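Local coordinates for CrtC domain-containing protein (Fusarium vanettenii 77-13-4, PDB 7A0Q) that probably acts as a kievitone hydratase, a lyase that adds water to the plant phytoalexin kievitone and is built on paired lipocalin-like domains, at residues A[122-136]-A[139-153]. Sequence-based numbering, arbitrary orientation.
Sequences NNGIKSESEDNLSKL and YSNHDNVTFDITYDA
Gly124 and Tyr139 pair in the first hairpin of an antiparallel beta meander of the CrtC N-terminal lipocalin domain, in which strand 123-127 runs up against strand 136-142 and the chain then folds back through a type II turn, His142 to Val145, into strand 145-152. The meander illustrates how a glycine can serve as the seat of an aromatic ring. Tyr139 N bonds to Gly124 O (2.9 Å) and Gly124 N to Tyr139 O (3.0 Å). With CG set between its own backbone N and carbonyl carbon (chi1 65°), the Tyr139 ring folds across the neighbouring strand and lies over Gly124: Gly124 CA makes a CH-pi contact 4.1 Å from the ring centroid, and Gly124 N sits over the centre of the same ring. The ring thus lies close over the backbone of this glycine, whose phi/psi angles (171°/-163°) suit a residue without a side chain.

Next to this pair, the side-chain amides of Asn123 and Asn141 extend the pairing, the latter to the backbone O of Asn122. Asn123 OD1 stands in for a backbone acceptor, taking Asn141 N at 2.7 Å in its carbonyl plane, while its ND2 reaches Val120 O and two waters, one bound to Asn141 O and the other to His142 ND1. Asn141 ND2 in turn meets Asn122 O at 2.8 Å.

Beyond the loop that closes the hairpin, Leu136 at the start of strand 136-142 pairs with Tyr151 of strand 145-152. The Tyr151 ring, whose hydroxyl bonds to Ser138, lies against Leu136, with CE2 3.4 Å from Leu136 CB. The bend before Leu136 is organised by Asp131, whose OD1 accepts both Leu133 N and Ser134 N from one face of its carboxylate, while OD2 receives Ser134 OG at 2.6 Å on its syn lone pair.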
loop_
_atom_site.group_PDB
_atom_site.type_symbol
_atom_site.label_atom_id
_atom_site.label_comp_id
_atom_site.label_asym_id
_atom_site.label_seq_id
_atom_site.Cartn_x
_atom_site.Cartn_y
_atom_site.Cartn_z
ATOM N N ASN A 122 10.011 -1.391 19.309
ATOM C CA ASN A 122 10.326 -2.699 18.729
ATOM C C ASN A 122 9.416 -3.036 17.559
ATOM O O ASN A 122 8.947 -4.167 17.423
ATOM C CB ASN A 122 10.244 -3.777 19.806
ATOM C CG ASN A 122 11.096 -4.995 19.484
ATOM O OD1 ASN A 122 11.894 -4.988 18.539
ATOM N ND2 ASN A 122 10.929 -6.054 20.271
ATOM N N ASN A 123 9.138 -2.049 16.709
ATOM C CA ASN A 123 8.263 -2.177 15.556
ATOM C C ASN A 123 8.911 -1.414 14.417
ATOM O O ASN A 123 9.444 -0.327 14.640
ATOM C CB ASN A 123 6.873 -1.576 15.823
ATOM C CG ASN A 123 6.370 -1.845 17.228
ATOM O OD1 ASN A 123 5.910 -2.940 17.527
ATOM N ND2 ASN A 123 6.430 -0.832 18.091
ATOM N N GLY A 124 8.872 -1.954 13.205
ATOM C CA GLY A 124 9.420 -1.190 12.097
ATOM C C GLY A 124 9.524 -1.988 10.807
ATOM O O GLY A 124 8.870 -3.025 10.632
ATOM N N ILE A 125 10.331 -1.447 9.891
ATOM C CA ILE A 125 10.614 -2.052 8.593
ATOM C C ILE A 125 12.118 -1.989 8.385
ATOM O O ILE A 125 12.743 -0.956 8.646
ATOM C CB ILE A 125 9.856 -1.342 7.451
ATOM C CG1 ILE A 125 8.339 -1.537 7.618
ATOM C CG2 ILE A 125 10.323 -1.852 6.086
ATOM C CD1 ILE A 125 7.490 -0.681 6.680
ATOM N N LYS A 126 12.719 -3.102 7.984
ATOM C CA LYS A 126 14.158 -3.068 7.783
ATOM C C LYS A 126 14.546 -3.980 6.633
ATOM O O LYS A 126 13.862 -4.962 6.330
ATOM C CB LYS A 126 14.916 -3.480 9.054
ATOM C CG LYS A 126 14.662 -4.909 9.493
ATOM C CD LYS A 126 15.383 -5.238 10.819
ATOM C CE LYS A 126 16.898 -5.130 10.681
ATOM N NZ LYS A 126 17.614 -5.711 11.869
ATOM N N SER A 127 15.675 -3.666 6.020
ATOM C CA SER A 127 16.216 -4.547 5.006
ATOM C C SER A 127 17.120 -5.583 5.662
ATOM O O SER A 127 17.873 -5.273 6.591
ATOM C CB SER A 127 16.993 -3.763 3.957
ATOM O OG SER A 127 17.812 -4.640 3.207
ATOM N N GLU A 128 17.026 -6.817 5.170
ATOM C CA GLU A 128 17.900 -7.917 5.564
ATOM C C GLU A 128 18.728 -8.387 4.376
ATOM O O GLU A 128 19.101 -9.557 4.290
ATOM C CB GLU A 128 17.096 -9.084 6.137
ATOM C CG GLU A 128 16.124 -8.737 7.261
ATOM C CD GLU A 128 16.805 -8.559 8.605
ATOM O OE1 GLU A 128 18.051 -8.424 8.627
ATOM O OE2 GLU A 128 16.095 -8.557 9.645
ATOM N N SER A 129 18.995 -7.489 3.429
ATOM C CA SER A 129 19.704 -7.844 2.210
ATOM C C SER A 129 20.509 -6.640 1.744
ATOM O O SER A 129 20.085 -5.496 1.911
ATOM C CB SER A 129 18.737 -8.279 1.105
ATOM O OG SER A 129 17.718 -7.294 0.916
ATOM N N GLU A 130 21.675 -6.910 1.147
ATOM C CA GLU A 130 22.520 -5.818 0.671
ATOM C C GLU A 130 21.850 -5.042 -0.461
ATOM O O GLU A 130 22.068 -3.832 -0.592
ATOM C CB GLU A 130 23.887 -6.355 0.232
ATOM C CG GLU A 130 24.734 -6.868 1.404
ATOM C CD GLU A 130 26.217 -7.005 1.075
ATOM O OE1 GLU A 130 27.026 -7.050 2.026
ATOM O OE2 GLU A 130 26.572 -7.078 -0.120
ATOM N N ASP A 131 21.011 -5.701 -1.260
ATOM C CA ASP A 131 20.321 -5.037 -2.365
ATOM C C ASP A 131 19.000 -4.392 -1.953
ATOM O O ASP A 131 18.362 -3.748 -2.794
ATOM C CB ASP A 131 20.082 -6.026 -3.523
ATOM C CG ASP A 131 19.160 -7.180 -3.151
ATOM O OD1 ASP A 131 18.585 -7.174 -2.044
ATOM O OD2 ASP A 131 19.011 -8.104 -3.980
ATOM N N ASN A 132 18.586 -4.531 -0.692
ATOM C CA ASN A 132 17.340 -3.938 -0.179
ATOM C C ASN A 132 16.116 -4.401 -0.970
ATOM O O ASN A 132 15.112 -3.686 -1.050
ATOM C CB ASN A 132 17.419 -2.402 -0.150
ATOM C CG ASN A 132 18.588 -1.895 0.704
ATOM O OD1 ASN A 132 18.889 -2.461 1.761
ATOM N ND2 ASN A 132 19.253 -0.841 0.246
ATOM N N LEU A 133 16.171 -5.617 -1.523
ATOM C CA LEU A 133 15.089 -6.157 -2.340
ATOM C C LEU A 133 14.886 -7.647 -2.080
ATOM O O LEU A 133 13.748 -8.118 -2.016
ATOM C CB LEU A 133 15.387 -5.940 -3.826
ATOM C CG LEU A 133 15.330 -4.493 -4.327
ATOM C CD1 LEU A 133 15.861 -4.463 -5.754
ATOM C CD2 LEU A 133 13.906 -3.953 -4.244
ATOM N N SER A 134 15.986 -8.392 -1.948
ATOM C CA SER A 134 15.907 -9.844 -1.807
ATOM C C SER A 134 15.384 -10.273 -0.446
ATOM O O SER A 134 14.836 -11.377 -0.325
ATOM C CB SER A 134 17.278 -10.473 -2.051
ATOM O OG SER A 134 17.677 -10.294 -3.394
ATOM N N LYS A 135 15.521 -9.430 0.574
ATOM C CA LYS A 135 14.906 -9.723 1.863
ATOM C C LYS A 135 14.640 -8.418 2.590
ATOM O O LYS A 135 15.574 -7.685 2.918
ATOM C CB LYS A 135 15.777 -10.648 2.716
ATOM C CG LYS A 135 15.008 -11.258 3.882
ATOM C CD LYS A 135 15.849 -12.296 4.620
ATOM C CE LYS A 135 15.068 -12.895 5.783
ATOM N NZ LYS A 135 15.936 -13.808 6.598
ATOM N N LEU A 136 13.364 -8.152 2.831
ATOM C CA LEU A 136 12.872 -7.032 3.615
ATOM C C LEU A 136 12.013 -7.599 4.732
ATOM O O LEU A 136 11.483 -8.708 4.614
ATOM C CB LEU A 136 12.045 -6.067 2.749
ATOM C CG LEU A 136 12.810 -5.391 1.618
ATOM C CD1 LEU A 136 11.818 -4.787 0.607
ATOM C CD2 LEU A 136 13.728 -4.321 2.176
ATOM N N TYR A 139 7.819 -5.771 10.845
ATOM C CA TYR A 139 7.623 -6.451 12.121
ATOM C C TYR A 139 6.954 -5.532 13.133
ATOM O O TYR A 139 7.091 -4.305 13.090
ATOM C CB TYR A 139 8.952 -6.986 12.677
ATOM C CG TYR A 139 9.932 -5.899 13.036
ATOM C CD1 TYR A 139 10.723 -5.305 12.055
ATOM C CD2 TYR A 139 10.052 -5.445 14.346
ATOM C CE1 TYR A 139 11.615 -4.295 12.367
ATOM C CE2 TYR A 139 10.952 -4.433 14.674
ATOM C CZ TYR A 139 11.731 -3.871 13.679
ATOM O OH TYR A 139 12.620 -2.861 13.976
ATOM N N SER A 140 6.212 -6.154 14.047
ATOM C CA SER A 140 5.434 -5.444 15.046
ATOM C C SER A 140 5.400 -6.292 16.307
ATOM O O SER A 140 5.262 -7.521 16.232
ATOM C CB SER A 140 4.008 -5.164 14.542
ATOM O OG SER A 140 3.236 -4.496 15.529
ATOM N N ASN A 141 5.541 -5.622 17.468
ATOM C CA ASN A 141 5.532 -6.273 18.783
ATOM C C ASN A 141 4.702 -5.389 19.703
ATOM O O ASN A 141 5.202 -4.763 20.640
ATOM C CB ASN A 141 6.942 -6.482 19.316
ATOM C CG ASN A 141 7.720 -7.463 18.484
ATOM O OD1 ASN A 141 7.489 -8.673 18.555
ATOM N ND2 ASN A 141 8.637 -6.955 17.675
ATOM N N HIS A 142 3.419 -5.323 19.383
ATOM C CA HIS A 142 2.432 -4.520 20.074
ATOM C C HIS A 142 1.310 -5.452 20.494
ATOM O O HIS A 142 1.012 -6.429 19.800
ATOM C CB HIS A 142 1.913 -3.419 19.146
ATOM C CG HIS A 142 1.134 -2.342 19.831
ATOM N ND1 HIS A 142 1.715 -1.175 20.278
ATOM C CD2 HIS A 142 -0.189 -2.233 20.099
ATOM C CE1 HIS A 142 0.787 -0.404 20.816
ATOM N NE2 HIS A 142 -0.377 -1.022 20.722
ATOM N N ASP A 143 0.715 -5.181 21.648
ATOM C CA ASP A 143 -0.391 -6.016 22.087
ATOM C C ASP A 143 -1.490 -6.005 21.031
ATOM O O ASP A 143 -1.890 -4.944 20.542
ATOM C CB ASP A 143 -0.918 -5.538 23.440
ATOM C CG ASP A 143 -0.037 -5.985 24.594
ATOM O OD1 ASP A 143 0.611 -7.050 24.475
ATOM O OD2 ASP A 143 0.005 -5.272 25.617
ATOM N N ASN A 144 -1.925 -7.202 20.639
ATOM C CA ASN A 144 -2.941 -7.475 19.629
ATOM C C ASN A 144 -2.516 -7.108 18.208
ATOM O O ASN A 144 -3.318 -7.286 17.289
ATOM C CB ASN A 144 -4.281 -6.791 19.943
ATOM C CG ASN A 144 -4.847 -7.216 21.284
ATOM O OD1 ASN A 144 -5.605 -8.181 21.369
ATOM N ND2 ASN A 144 -4.477 -6.500 22.337
ATOM N N VAL A 145 -1.294 -6.614 17.992
ATOM C CA VAL A 145 -0.738 -6.488 16.641
ATOM C C VAL A 145 0.722 -6.928 16.677
ATOM O O VAL A 145 1.633 -6.115 16.857
ATOM C CB VAL A 145 -0.873 -5.057 16.086
ATOM C CG1 VAL A 145 -0.324 -4.987 14.654
ATOM C CG2 VAL A 145 -2.309 -4.606 16.099
ATOM N N THR A 146 0.957 -8.226 16.527
ATOM C CA THR A 146 2.295 -8.787 16.617
ATOM C C THR A 146 2.531 -9.682 15.410
ATOM O O THR A 146 1.724 -10.570 15.128
ATOM C CB THR A 146 2.474 -9.580 17.923
ATOM O OG1 THR A 146 2.488 -8.670 19.032
ATOM C CG2 THR A 146 3.790 -10.348 17.908
ATOM N N PHE A 147 3.607 -9.421 14.676
ATOM C CA PHE A 147 3.911 -10.207 13.487
ATOM C C PHE A 147 5.370 -9.979 13.131
ATOM O O PHE A 147 6.020 -9.063 13.636
ATOM C CB PHE A 147 2.979 -9.865 12.306
ATOM C CG PHE A 147 2.964 -8.400 11.924
ATOM C CD1 PHE A 147 3.989 -7.851 11.153
ATOM C CD2 PHE A 147 1.907 -7.583 12.312
ATOM C CE1 PHE A 147 3.966 -6.499 10.801
ATOM C CE2 PHE A 147 1.867 -6.224 11.941
ATOM C CZ PHE A 147 2.900 -5.698 11.183
ATOM N N ASP A 148 5.883 -10.838 12.260
ATOM C CA ASP A 148 7.281 -10.753 11.834
ATOM C C ASP A 148 7.321 -11.353 10.431
ATOM O O ASP A 148 7.390 -12.572 10.265
ATOM C CB ASP A 148 8.195 -11.483 12.811
ATOM C CG ASP A 148 9.671 -11.267 12.525
ATOM O OD1 ASP A 148 10.014 -10.652 11.497
ATOM O OD2 ASP A 148 10.498 -11.739 13.336
ATOM N N ILE A 149 7.234 -10.482 9.430
ATOM C CA ILE A 149 6.984 -10.871 8.049
ATOM C C ILE A 149 8.193 -10.481 7.213
ATOM O O ILE A 149 8.614 -9.319 7.238
ATOM C CB ILE A 149 5.719 -10.184 7.503
ATOM C CG1 ILE A 149 4.516 -10.524 8.385
ATOM C CG2 ILE A 149 5.499 -10.581 6.068
ATOM C CD1 ILE A 149 3.233 -9.762 8.023
ATOM N N THR A 150 8.748 -11.437 6.469
ATOM C CA THR A 150 9.811 -11.125 5.527
ATOM C C THR A 150 9.316 -11.314 4.103
ATOM O O THR A 150 8.398 -12.094 3.846
ATOM C CB THR A 150 11.057 -11.985 5.754
ATOM O OG1 THR A 150 10.726 -13.377 5.629
ATOM C CG2 THR A 150 11.642 -11.706 7.135
ATOM N N TYR A 151 9.899 -10.561 3.175
ATOM C CA TYR A 151 9.462 -10.700 1.793
ATOM C C TYR A 151 10.623 -10.410 0.853
ATOM O O TYR A 151 11.587 -9.721 1.197
ATOM C CB TYR A 151 8.231 -9.816 1.467
ATOM C CG TYR A 151 8.220 -8.469 2.152
ATOM C CD1 TYR A 151 7.793 -8.339 3.470
ATOM C CD2 TYR A 151 8.650 -7.327 1.482
ATOM C CE1 TYR A 151 7.808 -7.107 4.109
ATOM C CE2 TYR A 151 8.667 -6.098 2.114
ATOM C CZ TYR A 151 8.240 -5.994 3.419
ATOM O OH TYR A 151 8.263 -4.770 4.049
ATOM N N ASP A 152 10.512 -10.986 -0.340
ATOM C CA ASP A 152 11.564 -11.018 -1.350
ATOM C C ASP A 152 10.936 -10.511 -2.643
ATOM O O ASP A 152 9.920 -11.055 -3.091
ATOM C CB ASP A 152 12.096 -12.455 -1.486
ATOM C CG ASP A 152 13.163 -12.625 -2.561
ATOM O OD1 ASP A 152 13.482 -11.670 -3.298
ATOM O OD2 ASP A 152 13.700 -13.759 -2.665
ATOM N N ALA A 153 11.526 -9.467 -3.226
ATOM C CA ALA A 153 10.888 -8.712 -4.306
ATOM C C ALA A 153 10.984 -9.447 -5.646
ATOM O O ALA A 153 11.473 -8.924 -6.647
ATOM C CB ALA A 153 11.499 -7.322 -4.397
HETATM O O HOH W 1 5.686 -2.222 20.969
HETATM O O HOH W 2 4.192 -0.640 20.481
#